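Local coordinates for cellulose-binding protein (Saccharophagus degradans, PDB 2YHG) that is of uncertain function but carries a nucleoside hydrolase-like domain and may act on glycosidic bonds as part of a longer polysaccharide-binding protein, at residues Arg30-Thr34 with Leu133-Ala137; Glu44-Val48 with Tyr78-Ile82; Asp58-Ile62 with Ala104-Ser108; Ile63-Gly67 with Gly152-Thr156. All coordinates share one frame; numbering follows the deposited sequence.

Contact 1. Residues Arg30-Thr34 with Leu133-Ala137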
loop_
_atom_site.group_PDB
_atom_site.type_symbol
_atom_site.label_atom_id
_atom_site.label_comp_id
_atom_site.label_asym_id
_atom_site.label_seq_id
_atom_site.Cartn_x
_atom_site.Cartn_y
_atom_site.Cartn_z
ATOM N N ARG A 30 1.216 5.576 -7.568
ATOM C CA ARG A 30 0.103 6.517 -7.554
ATOM C C ARG A 30 -1.045 5.897 -6.785
ATOM O O ARG A 30 -1.497 4.802 -7.133
ATOM C CB ARG A 30 -0.341 6.798 -8.981
ATOM C CG ARG A 30 0.752 7.383 -9.896
ATOM C CD ARG A 30 0.278 7.509 -11.322
ATOM N NE ARG A 30 -0.834 8.445 -11.422
ATOM C CZ ARG A 30 -1.656 8.514 -12.461
ATOM N NH1 ARG A 30 -1.544 7.635 -13.469
ATOM N NH2 ARG A 30 -2.594 9.427 -12.489
ATOM N N VAL A 31 -1.584 6.636 -5.831
ATOM C CA VAL A 31 -2.632 6.089 -4.970
ATOM C C VAL A 31 -3.684 7.147 -4.674
ATOM O O VAL A 31 -3.364 8.312 -4.389
ATOM C CB VAL A 31 -2.051 5.540 -3.650
ATOM C CG1 VAL A 31 -3.156 4.828 -2.839
ATOM C CG2 VAL A 31 -0.913 4.584 -3.883
ATOM N N ILE A 32 -4.955 6.723 -4.702
ATOM C CA ILE A 32 -6.088 7.505 -4.307
ATOM C C ILE A 32 -6.801 6.683 -3.226
ATOM O O ILE A 32 -7.124 5.520 -3.458
ATOM C CB ILE A 32 -7.031 7.705 -5.505
ATOM C CG1 ILE A 32 -6.359 8.585 -6.562
ATOM C CG2 ILE A 32 -8.383 8.248 -5.059
ATOM C CD1 ILE A 32 -7.070 8.570 -7.903
ATOM N N HIS A 33 -7.124 7.313 -2.099
ATOM C CA HIS A 33 -7.862 6.652 -1.032
ATOM C C HIS A 33 -9.273 7.160 -0.978
ATOM O O HIS A 33 -9.528 8.361 -1.043
ATOM C CB HIS A 33 -7.203 6.866 0.307
ATOM C CG HIS A 33 -5.843 6.308 0.368
ATOM N ND1 HIS A 33 -5.599 4.980 0.092
ATOM C CD2 HIS A 33 -4.656 6.876 0.701
ATOM C CE1 HIS A 33 -4.304 4.771 0.270
ATOM N NE2 HIS A 33 -3.704 5.901 0.620
ATOM N N THR A 34 -10.210 6.228 -0.797
ATOM C CA THR A 34 -11.579 6.567 -0.430
ATOM C C THR A 34 -11.843 6.007 0.953
ATOM O O THR A 34 -11.402 4.895 1.267
ATOM C CB THR A 34 -12.616 6.084 -1.476
ATOM O OG1 THR A 34 -12.947 4.677 -1.327
ATOM C CG2 THR A 34 -12.160 6.336 -2.908
ATOM N N LEU A 133 -12.554 12.855 -9.859
ATOM C CA LEU A 133 -11.122 12.889 -9.591
ATOM C C LEU A 133 -10.473 11.575 -10.019
ATOM O O LEU A 133 -9.399 11.562 -10.636
ATOM C CB LEU A 133 -10.895 13.196 -8.097
ATOM C CG LEU A 133 -9.444 13.257 -7.585
ATOM C CD1 LEU A 133 -9.417 13.918 -6.237
ATOM C CD2 LEU A 133 -8.810 11.853 -7.423
ATOM N N ILE A 134 -11.110 10.443 -9.721
ATOM C CA ILE A 134 -10.612 9.172 -10.131
ATOM C C ILE A 134 -10.534 9.088 -11.648
ATOM O O ILE A 134 -9.546 8.605 -12.207
ATOM C CB ILE A 134 -11.427 8.017 -9.506
ATOM C CG1 ILE A 134 -11.242 7.993 -8.007
ATOM C CG2 ILE A 134 -11.070 6.690 -10.137
ATOM C CD1 ILE A 134 -12.247 7.131 -7.275
ATOM N N ILE A 135 -11.604 9.469 -12.343
ATOM C CA ILE A 135 -11.580 9.451 -13.807
ATOM C C ILE A 135 -10.381 10.251 -14.342
ATOM O O ILE A 135 -9.646 9.787 -15.217
ATOM C CB ILE A 135 -12.890 9.963 -14.412
ATOM C CG1 ILE A 135 -14.065 9.050 -14.014
ATOM C CG2 ILE A 135 -12.784 10.071 -15.929
ATOM C CD1 ILE A 135 -15.408 9.559 -14.450
ATOM N N ALA A 136 -10.214 11.456 -13.815
ATOM C CA ALA A 136 -9.150 12.317 -14.312
ATOM C C ALA A 136 -7.782 11.714 -14.072
ATOM O O ALA A 136 -6.876 11.807 -14.911
ATOM C CB ALA A 136 -9.243 13.693 -13.693
ATOM N N ALA A 137 -7.605 11.055 -12.933
ATOM C CA ALA A 137 -6.313 10.431 -12.624
ATOM C C ALA A 137 -6.030 9.272 -13.551
ATOM O O ALA A 137 -4.917 9.135 -14.079
ATOM C CB ALA A 137 -6.300 9.963 -11.174
#
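Ile32 supplies most of the apolar contact with the helix, and its two branches divide the work. Ile32 CD1, at the end of the longer branch, lies 3.6 Å from Ala137 CB and 3.7 Å from Leu133 CD2, so it meets side chains one helical turn apart. The shorter branch turns to the residue between them: Ile32 CG2 is 4.1 Å from Ile134 CG1. This division follows from the first torsion, which sets CG1 opposite the carbonyl carbon (chi1 -67°) and CG2 opposite the backbone N. The Ile32 and Leu133 side chains lie alongside one another, pointing opposite ways. Thr34 adds a looser methyl contact, Thr34 CG2 to Ile134 CD1, at 4.4 Å.

The polar part is a single hydrogen bond. Arg30 NH2 donates to Ala137 O over 2.8 Å, with an N-H...O angle of 151°. The carbonyl oxygen is approached from above its plane, and it lies somewhat out of the guanidinium plane in turn. A bend at chi3 (63°) brings the group round to it. NE pairs with Glu60 and NH1 binds Arg144 O, so three partners fix the rotation of the guanidinium.

The strand and helix segments run nearly antiparallel. Strand 30-35 lies between strands 58-64 and 146-150 in the parallel sheet; helix 129-139 covers it on this face, where Ile134 also packs against helix 155-167.

Contact 2. Residues Glu44-Val48 with Tyr78-Ile82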
loop_
_atom_site.group_PDB
_atom_site.type_symbol
_atom_site.label_atom_id
_atom_site.label_comp_id
_atom_site.label_asym_id
_atom_site.label_seq_id
_atom_site.Cartn_x
_atom_site.Cartn_y
_atom_site.Cartn_z
ATOM N N GLU A 44 -9.033 7.567 10.740
ATOM C CA GLU A 44 -8.222 8.705 11.128
ATOM C C GLU A 44 -6.780 8.305 11.385
ATOM O O GLU A 44 -5.834 8.973 10.935
ATOM C CB GLU A 44 -8.836 9.369 12.342
ATOM C CG GLU A 44 -10.207 9.957 12.116
ATOM C CD GLU A 44 -10.947 10.093 13.425
ATOM O OE1 GLU A 44 -10.504 10.887 14.280
ATOM O OE2 GLU A 44 -11.937 9.368 13.628
ATOM N N GLN A 45 -6.602 7.234 12.146
ATOM C CA GLN A 45 -5.295 6.693 12.410
ATOM C C GLN A 45 -4.539 6.421 11.110
ATOM O O GLN A 45 -3.363 6.768 10.965
ATOM C CB GLN A 45 -5.423 5.382 13.173
ATOM C CG GLN A 45 -6.067 5.460 14.557
ATOM C CD GLN A 45 -6.215 4.087 15.180
ATOM O OE1 GLN A 45 -6.369 3.078 14.479
ATOM N NE2 GLN A 45 -6.121 4.006 16.521
ATOM N N SER A 46 -5.197 5.726 10.197
ATOM C CA SER A 46 -4.581 5.352 8.941
ATOM C C SER A 46 -4.158 6.571 8.142
ATOM O O SER A 46 -3.081 6.553 7.537
ATOM C CB SER A 46 -5.558 4.495 8.128
ATOM O OG SER A 46 -5.768 3.215 8.740
ATOM N N LEU A 47 -5.000 7.608 8.093
ATOM C CA LEU A 47 -4.622 8.784 7.334
ATOM C C LEU A 47 -3.388 9.451 7.936
ATOM O O LEU A 47 -2.524 9.908 7.187
ATOM C CB LEU A 47 -5.785 9.741 7.202
ATOM C CG LEU A 47 -5.473 10.980 6.346
ATOM C CD1 LEU A 47 -4.997 10.607 4.945
ATOM C CD2 LEU A 47 -6.690 11.913 6.298
ATOM N N VAL A 48 -3.283 9.503 9.263
ATOM C CA VAL A 48 -2.082 10.074 9.870
ATOM C C VAL A 48 -0.835 9.311 9.427
ATOM O O VAL A 48 0.162 9.926 9.035
ATOM C CB VAL A 48 -2.222 10.113 11.403
ATOM C CG1 VAL A 48 -0.860 10.462 12.045
ATOM C CG2 VAL A 48 -3.301 11.133 11.821
ATOM N N TYR A 78 -13.431 15.577 9.104
ATOM C CA TYR A 78 -12.365 14.742 9.674
ATOM C C TYR A 78 -11.029 14.951 8.952
ATOM O O TYR A 78 -9.990 15.151 9.563
ATOM C CB TYR A 78 -12.704 13.254 9.607
ATOM C CG TYR A 78 -13.652 12.761 10.663
ATOM C CD1 TYR A 78 -13.202 12.428 11.916
ATOM C CD2 TYR A 78 -15.001 12.599 10.379
ATOM C CE1 TYR A 78 -14.118 11.940 12.901
ATOM C CE2 TYR A 78 -15.901 12.139 11.323
ATOM C CZ TYR A 78 -15.465 11.814 12.555
ATOM O OH TYR A 78 -16.379 11.341 13.479
ATOM N N VAL A 79 -11.073 14.889 7.633
ATOM C CA VAL A 79 -9.882 15.070 6.841
ATOM C C VAL A 79 -9.351 16.505 6.987
ATOM O O VAL A 79 -8.143 16.701 7.113
ATOM C CB VAL A 79 -10.090 14.674 5.386
ATOM C CG1 VAL A 79 -8.883 15.062 4.515
ATOM C CG2 VAL A 79 -10.379 13.180 5.275
ATOM N N ASP A 80 -10.245 17.490 7.022
ATOM C CA ASP A 80 -9.803 18.870 7.170
ATOM C C ASP A 80 -8.949 19.007 8.425
ATOM O O ASP A 80 -7.945 19.713 8.440
ATOM C CB ASP A 80 -11.024 19.793 7.327
ATOM C CG ASP A 80 -11.948 19.844 6.128
ATOM O OD1 ASP A 80 -11.613 19.375 5.022
ATOM O OD2 ASP A 80 -13.053 20.402 6.335
ATOM N N ARG A 81 -9.421 18.426 9.532
ATOM C CA ARG A 81 -8.752 18.517 10.818
ATOM C C ARG A 81 -7.368 17.872 10.770
ATOM O O ARG A 81 -6.377 18.410 11.275
ATOM C CB ARG A 81 -9.649 17.850 11.873
ATOM C CG ARG A 81 -9.127 17.849 13.287
ATOM C CD ARG A 81 -10.265 17.667 14.285
ATOM N NE ARG A 81 -9.750 17.414 15.612
ATOM C CZ ARG A 81 -9.285 16.245 16.004
ATOM N NH1 ARG A 81 -9.345 15.193 15.193
ATOM N NH2 ARG A 81 -8.765 16.133 17.219
ATOM N N ILE A 82 -7.275 16.711 10.142
ATOM C CA ILE A 82 -6.021 16.007 10.027
ATOM C C ILE A 82 -5.056 16.784 9.107
ATOM O O ILE A 82 -3.871 16.876 9.431
ATOM C CB ILE A 82 -6.246 14.558 9.577
ATOM C CG1 ILE A 82 -6.930 13.753 10.690
ATOM C CG2 ILE A 82 -4.937 13.916 9.150
ATOM C CD1 ILE A 82 -7.543 12.465 10.271
HETATM O O HOH W 1 -8.597 12.750 13.830
#
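Glu44 faces Tyr78, and Val48 faces Ile82, across two helix segments whose axes come within 10.7 Å and run roughly parallel, crossing at -38°. The nearest CA pairs are one turn apart on each helix, and the closer of them, Val48 CA to Ile82 CA, is separated by 7.1 Å.

Ile82 makes the most extensive contact, touching three residues of the first helix. Ile82 CD1 sits 3.9 Å from Glu44 CB, at the base of that side chain, while Ile82 CG2 lies 3.9 Å from Leu47 CD2 and is also flanked by Val48 CG2. The same methyl, Leu47 CD2, reaches Val79 CG2 at 4.0 Å, wedging between two side chains a turn apart. Leu47 has CG opposite its backbone N (chi1 -177°), which carries its methyls across to the second helix.

The Glu44 chain, extended beyond CG, brings its carboxylate obliquely up to the CD1-CE1 bond of Tyr78. Glu44 OE2 comes 3.4 Å from Tyr78 CE1, with carboxylate and ring planes 49° apart; this is van der Waals contact with a carbon. The other oxygen, Glu44 OE1, accepts a hydrogen bond from a water oxygen at 2.7 Å. That water is also linked, weakly, to Arg81 NH1 in one of two conformers, so the bridge between the charges is doubtful.

Both helices belong to the nucleoside hydrolase-like domain and flank strand 58-64 in sequence. Val79 touches Ile62 and Thr64 of that strand, while Trp151, a calcium ligand, lies near Leu47.

Contact 3. Residues Asp58-Ile62 with Ala104-Ser108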
loop_
_atom_site.group_PDB
_atom_site.type_symbol
_atom_site.label_atom_id
_atom_site.label_comp_id
_atom_site.label_asym_id
_atom_site.label_seq_id
_atom_site.Cartn_x
_atom_site.Cartn_y
_atom_site.Cartn_z
ATOM N N ASP A 58 2.932 8.981 -4.669
ATOM C CA ASP A 58 2.220 10.065 -5.303
ATOM C C ASP A 58 0.752 9.942 -4.941
ATOM O O ASP A 58 -0.037 9.271 -5.632
ATOM C CB ASP A 58 2.442 10.073 -6.805
ATOM C CG ASP A 58 3.784 10.712 -7.164
ATOM O OD1 ASP A 58 4.098 11.805 -6.643
ATOM O OD2 ASP A 58 4.543 10.119 -7.957
ATOM N N LEU A 59 0.401 10.545 -3.816
ATOM C CA LEU A 59 -0.989 10.543 -3.368
ATOM C C LEU A 59 -1.764 11.515 -4.263
ATOM O O LEU A 59 -1.394 12.673 -4.369
ATOM C CB LEU A 59 -1.038 10.904 -1.874
ATOM C CG LEU A 59 -2.361 10.993 -1.107
ATOM C CD1 LEU A 59 -3.114 9.710 -1.128
ATOM C CD2 LEU A 59 -2.117 11.458 0.312
ATOM N N GLU A 60 -2.878 11.053 -4.806
ATOM C CA GLU A 60 -3.643 11.830 -5.773
ATOM C C GLU A 60 -5.097 12.061 -5.370
ATOM O O GLU A 60 -5.815 12.785 -6.024
ATOM C CB GLU A 60 -3.562 11.201 -7.171
ATOM C CG GLU A 60 -2.169 11.261 -7.711
ATOM C CD GLU A 60 -1.992 10.739 -9.125
ATOM O OE1 GLU A 60 -2.969 10.685 -9.877
ATOM O OE2 GLU A 60 -0.811 10.501 -9.545
ATOM N N GLY A 61 -5.536 11.508 -4.244
ATOM C CA GLY A 61 -6.867 11.805 -3.742
ATOM C C GLY A 61 -7.062 11.326 -2.326
ATOM O O GLY A 61 -6.576 10.267 -1.972
ATOM N N ILE A 62 -7.787 12.113 -1.556
ATOM C CA ILE A 62 -8.266 11.740 -0.237
ATOM C C ILE A 62 -9.756 12.004 -0.243
ATOM O O ILE A 62 -10.183 13.154 -0.159
ATOM C CB ILE A 62 -7.566 12.511 0.906
ATOM C CG1 ILE A 62 -6.044 12.432 0.819
ATOM C CG2 ILE A 62 -8.112 12.018 2.257
ATOM C CD1 ILE A 62 -5.341 13.447 1.685
ATOM N N ALA A 104 -1.006 22.722 0.607
ATOM C CA ALA A 104 -1.929 23.243 -0.368
ATOM C C ALA A 104 -2.353 22.160 -1.371
ATOM O O ALA A 104 -3.507 22.114 -1.793
ATOM C CB ALA A 104 -1.335 24.467 -1.106
ATOM N N TYR A 105 -1.397 21.360 -1.824
ATOM C CA TYR A 105 -1.734 20.284 -2.737
ATOM C C TYR A 105 -2.714 19.293 -2.093
ATOM O O TYR A 105 -3.708 18.902 -2.701
ATOM C CB TYR A 105 -0.488 19.575 -3.227
ATOM C CG TYR A 105 -0.827 18.345 -4.026
ATOM C CD1 TYR A 105 -1.405 18.438 -5.272
ATOM C CD2 TYR A 105 -0.683 17.089 -3.457
ATOM C CE1 TYR A 105 -1.788 17.287 -5.955
ATOM C CE2 TYR A 105 -1.045 15.934 -4.135
ATOM C CZ TYR A 105 -1.618 16.039 -5.361
ATOM O OH TYR A 105 -1.947 14.895 -6.051
ATOM N N LEU A 106 -2.449 18.908 -0.855
ATOM C CA LEU A 106 -3.340 17.965 -0.183
ATOM C C LEU A 106 -4.725 18.543 -0.003
ATOM O O LEU A 106 -5.712 17.845 -0.204
ATOM C CB LEU A 106 -2.788 17.533 1.161
ATOM C CG LEU A 106 -1.530 16.686 1.093
ATOM C CD1 LEU A 106 -1.122 16.265 2.495
ATOM C CD2 LEU A 106 -1.656 15.468 0.193
ATOM N N ASP A 107 -4.813 19.832 0.308
ATOM C CA ASP A 107 -6.108 20.464 0.403
ATOM C C ASP A 107 -6.866 20.321 -0.924
ATOM O O ASP A 107 -8.087 20.118 -0.934
ATOM C CB ASP A 107 -5.964 21.953 0.721
ATOM C CG ASP A 107 -5.406 22.240 2.109
ATOM O OD1 ASP A 107 -5.445 21.361 2.991
ATOM O OD2 ASP A 107 -4.855 23.366 2.283
ATOM N N SER A 108 -6.156 20.453 -2.051
ATOM C CA SER A 108 -6.791 20.413 -3.353
ATOM C C SER A 108 -7.371 19.054 -3.747
ATOM O O SER A 108 -8.204 18.987 -4.615
ATOM C CB SER A 108 -5.822 20.895 -4.438
ATOM O OG SER A 108 -4.907 19.912 -4.845
#
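The Tyr105 ring meets the strand at its edge, where Leu59 O lies in the ring plane. The hydroxyl donates to this oxygen, Tyr105 OH to Leu59 O being 2.8 Å, and arrives in the carbonyl plane on a lone pair with a C=O...O angle of 137°. Leu59 O is also 3.3 Å from Tyr105 CE2, so the ring carbon next to the phenol carbon flanks the same acceptor. Setting CG opposite the backbone N (chi1 172°) swings the ring out from the helix to reach it. Beyond the hydroxyl stands Glu60, with Glu60 CA 3.5 Å and Glu60 CG 4.0 Å from Tyr105 OH. The Glu60 carboxylate plane is turned 80° from the ring, and its OE2 has its partner in Arg30 on the neighbouring strand.

Here the helix belongs to a connection between adjacent parallel strands: strand 58-64 is followed by helices 77-93 and 103-108, and the chain then enters strand 110-112 at the sheet margin, giving the beta-alpha-beta topology of a Rossmann-like domain.

Leu106 makes the apolar half of the contact through one methyl. Leu106 CD2 lies 4.0 Å from Leu59 CD2, where the side chains meet nearly at right angles, and a looser 4.5 Å from Ile62 CD1. Leu106 also packs on Leu83 and Tyr86 of helix 77-93.

Contact 4. Residues Ile63-Gly67 with Gly152-Thr156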
loop_
_atom_site.group_PDB
_atom_site.type_symbol
_atom_site.label_atom_id
_atom_site.label_comp_id
_atom_site.label_asym_id
_atom_site.label_seq_id
_atom_site.Cartn_x
_atom_site.Cartn_y
_atom_site.Cartn_z
ATOM N N ILE A 63 -10.547 10.946 -0.421
ATOM C CA ILE A 63 -11.947 11.088 -0.753
ATOM C C ILE A 63 -12.816 10.586 0.390
ATOM O O ILE A 63 -12.725 9.431 0.759
ATOM C CB ILE A 63 -12.264 10.279 -2.047
ATOM C CG1 ILE A 63 -11.523 10.886 -3.243
ATOM C CG2 ILE A 63 -13.772 10.236 -2.295
ATOM C CD1 ILE A 63 -11.511 10.020 -4.481
ATOM N N THR A 64 -13.648 11.463 0.943
ATOM C CA THR A 64 -14.543 11.099 2.024
ATOM C C THR A 64 -15.844 10.541 1.447
ATOM O O THR A 64 -16.494 11.169 0.614
ATOM C CB THR A 64 -14.845 12.352 2.883
ATOM O OG1 THR A 64 -13.662 12.740 3.587
ATOM C CG2 THR A 64 -15.948 12.071 3.907
ATOM N N THR A 65 -16.237 9.356 1.917
ATOM C CA THR A 65 -17.367 8.628 1.347
ATOM C C THR A 65 -17.967 7.700 2.411
ATOM O O THR A 65 -17.867 7.955 3.620
ATOM C CB THR A 65 -16.933 7.921 0.046
ATOM O OG1 THR A 65 -18.046 7.366 -0.655
ATOM C CG2 THR A 65 -15.891 6.890 0.259
ATOM N N THR A 66 -18.666 6.668 1.953
ATOM C CA THR A 66 -19.517 5.820 2.764
ATOM C C THR A 66 -19.015 4.384 2.754
ATOM O O THR A 66 -18.094 3.991 2.047
ATOM C CB THR A 66 -20.940 5.865 2.185
ATOM O OG1 THR A 66 -20.832 5.386 0.849
ATOM C CG2 THR A 66 -21.550 7.276 2.254
ATOM N N GLY A 67 -19.701 3.580 3.558
ATOM C CA GLY A 67 -19.628 2.121 3.491
ATOM C C GLY A 67 -20.723 1.560 4.377
ATOM O O GLY A 67 -21.539 2.319 4.899
ATOM N N GLY A 152 -13.620 2.261 3.264
ATOM C CA GLY A 152 -15.017 1.908 3.473
ATOM C C GLY A 152 -15.465 1.133 2.235
ATOM O O GLY A 152 -14.822 0.172 1.824
ATOM N N GLY A 153 -16.592 1.562 1.655
ATOM C CA GLY A 153 -17.057 0.962 0.425
ATOM C C GLY A 153 -16.221 1.374 -0.786
ATOM O O GLY A 153 -15.298 2.180 -0.685
ATOM N N CYS A 154 -16.542 0.782 -1.933
ATOM C CA CYS A 154 -15.865 1.117 -3.183
ATOM C C CYS A 154 -16.735 1.937 -4.126
ATOM O O CYS A 154 -16.331 2.141 -5.294
ATOM C CB CYS A 154 -15.370 -0.122 -3.918
ATOM S SG CYS A 154 -14.196 -1.191 -3.049
ATOM N N ASN A 155 -17.897 2.447 -3.697
ATOM C CA ASN A 155 -18.800 3.016 -4.657
ATOM C C ASN A 155 -18.337 4.287 -5.349
ATOM O O ASN A 155 -18.898 4.617 -6.401
ATOM C CB ASN A 155 -20.225 3.138 -4.145
ATOM C CG ASN A 155 -20.450 4.262 -3.149
ATOM O OD1 ASN A 155 -19.524 4.866 -2.606
ATOM N ND2 ASN A 155 -21.711 4.570 -2.922
ATOM N N THR A 156 -17.366 5.023 -4.825
ATOM C CA THR A 156 -16.848 6.180 -5.565
ATOM C C THR A 156 -16.050 5.722 -6.768
ATOM O O THR A 156 -16.073 6.344 -7.841
ATOM C CB THR A 156 -16.033 7.109 -4.661
ATOM O OG1 THR A 156 -16.791 7.472 -3.492
ATOM C CG2 THR A 156 -15.657 8.370 -5.382
#
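Here a loop leaving the end of strand 58-64 packs on the turn that starts helix 155-167, a fully buried meeting of backbone and small polar side chains beside the calcium site. The direct link is between backbones: Gly153 N donates to Thr66 O over 2.9 Å with an N-H...O angle of 154°, in the carbonyl plane on a lone pair. The chains are close here, Gly67 CA lying 3.6 Å from Gly153 N.

Further along, threonines and an asparagine meet. Thr65 OG1 stands 3.1 Å from Thr156 OG1 and 3.5 Å from Asn155 OD1. Asn155 CG takes the crowded position between backbone N and carbonyl carbon (chi1 75°), folding the amide back toward the loop. The loop around Gln114 ties these groups together: Gln114 O accepts from Thr65 OG1, Gln114 N bonds Thr156 OG1, and Gly116 O serves both Thr66 OG1 and Asn155 ND2, which also bonds Gly118 O. Deeper in, Ile63 CG2 touches Thr156 CG2 at 4.1 Å.

Cys154, the N-cap residue, is disulfide-bonded to Cys150. Between them Trp151 joins Asp36, Asp43 and Asp244 at the calcium, an arrangement reminiscent of nucleoside hydrolases, where calcium sits at the C-terminal ends of the parallel strands.

All four contacts lie in the nucleoside hydrolase-like domain, around the neighbouring parallel strands 30-35 and 58-64. Contacts 1 and 3 touch, their centres about 10 Å apart. Contacts 1 and 4, about 12 Å between centres, meet where His33 O lies 2.8 Å from Ile63 N, a probable hydrogen bond. Contacts 3 and 4 follow each other along strand 58-64; contact 2 is centred about 13 Å from contact 3. First segments come in the order 1, 2, 3, 4; the second segments of contacts 2 and 3 precede those of 1 and 4. Contacts 1 and 3 set helices on two adjoining strands, contact 2 joins two helices beside them, and contact 4 lies where strand 58-64 ends, near the calcium.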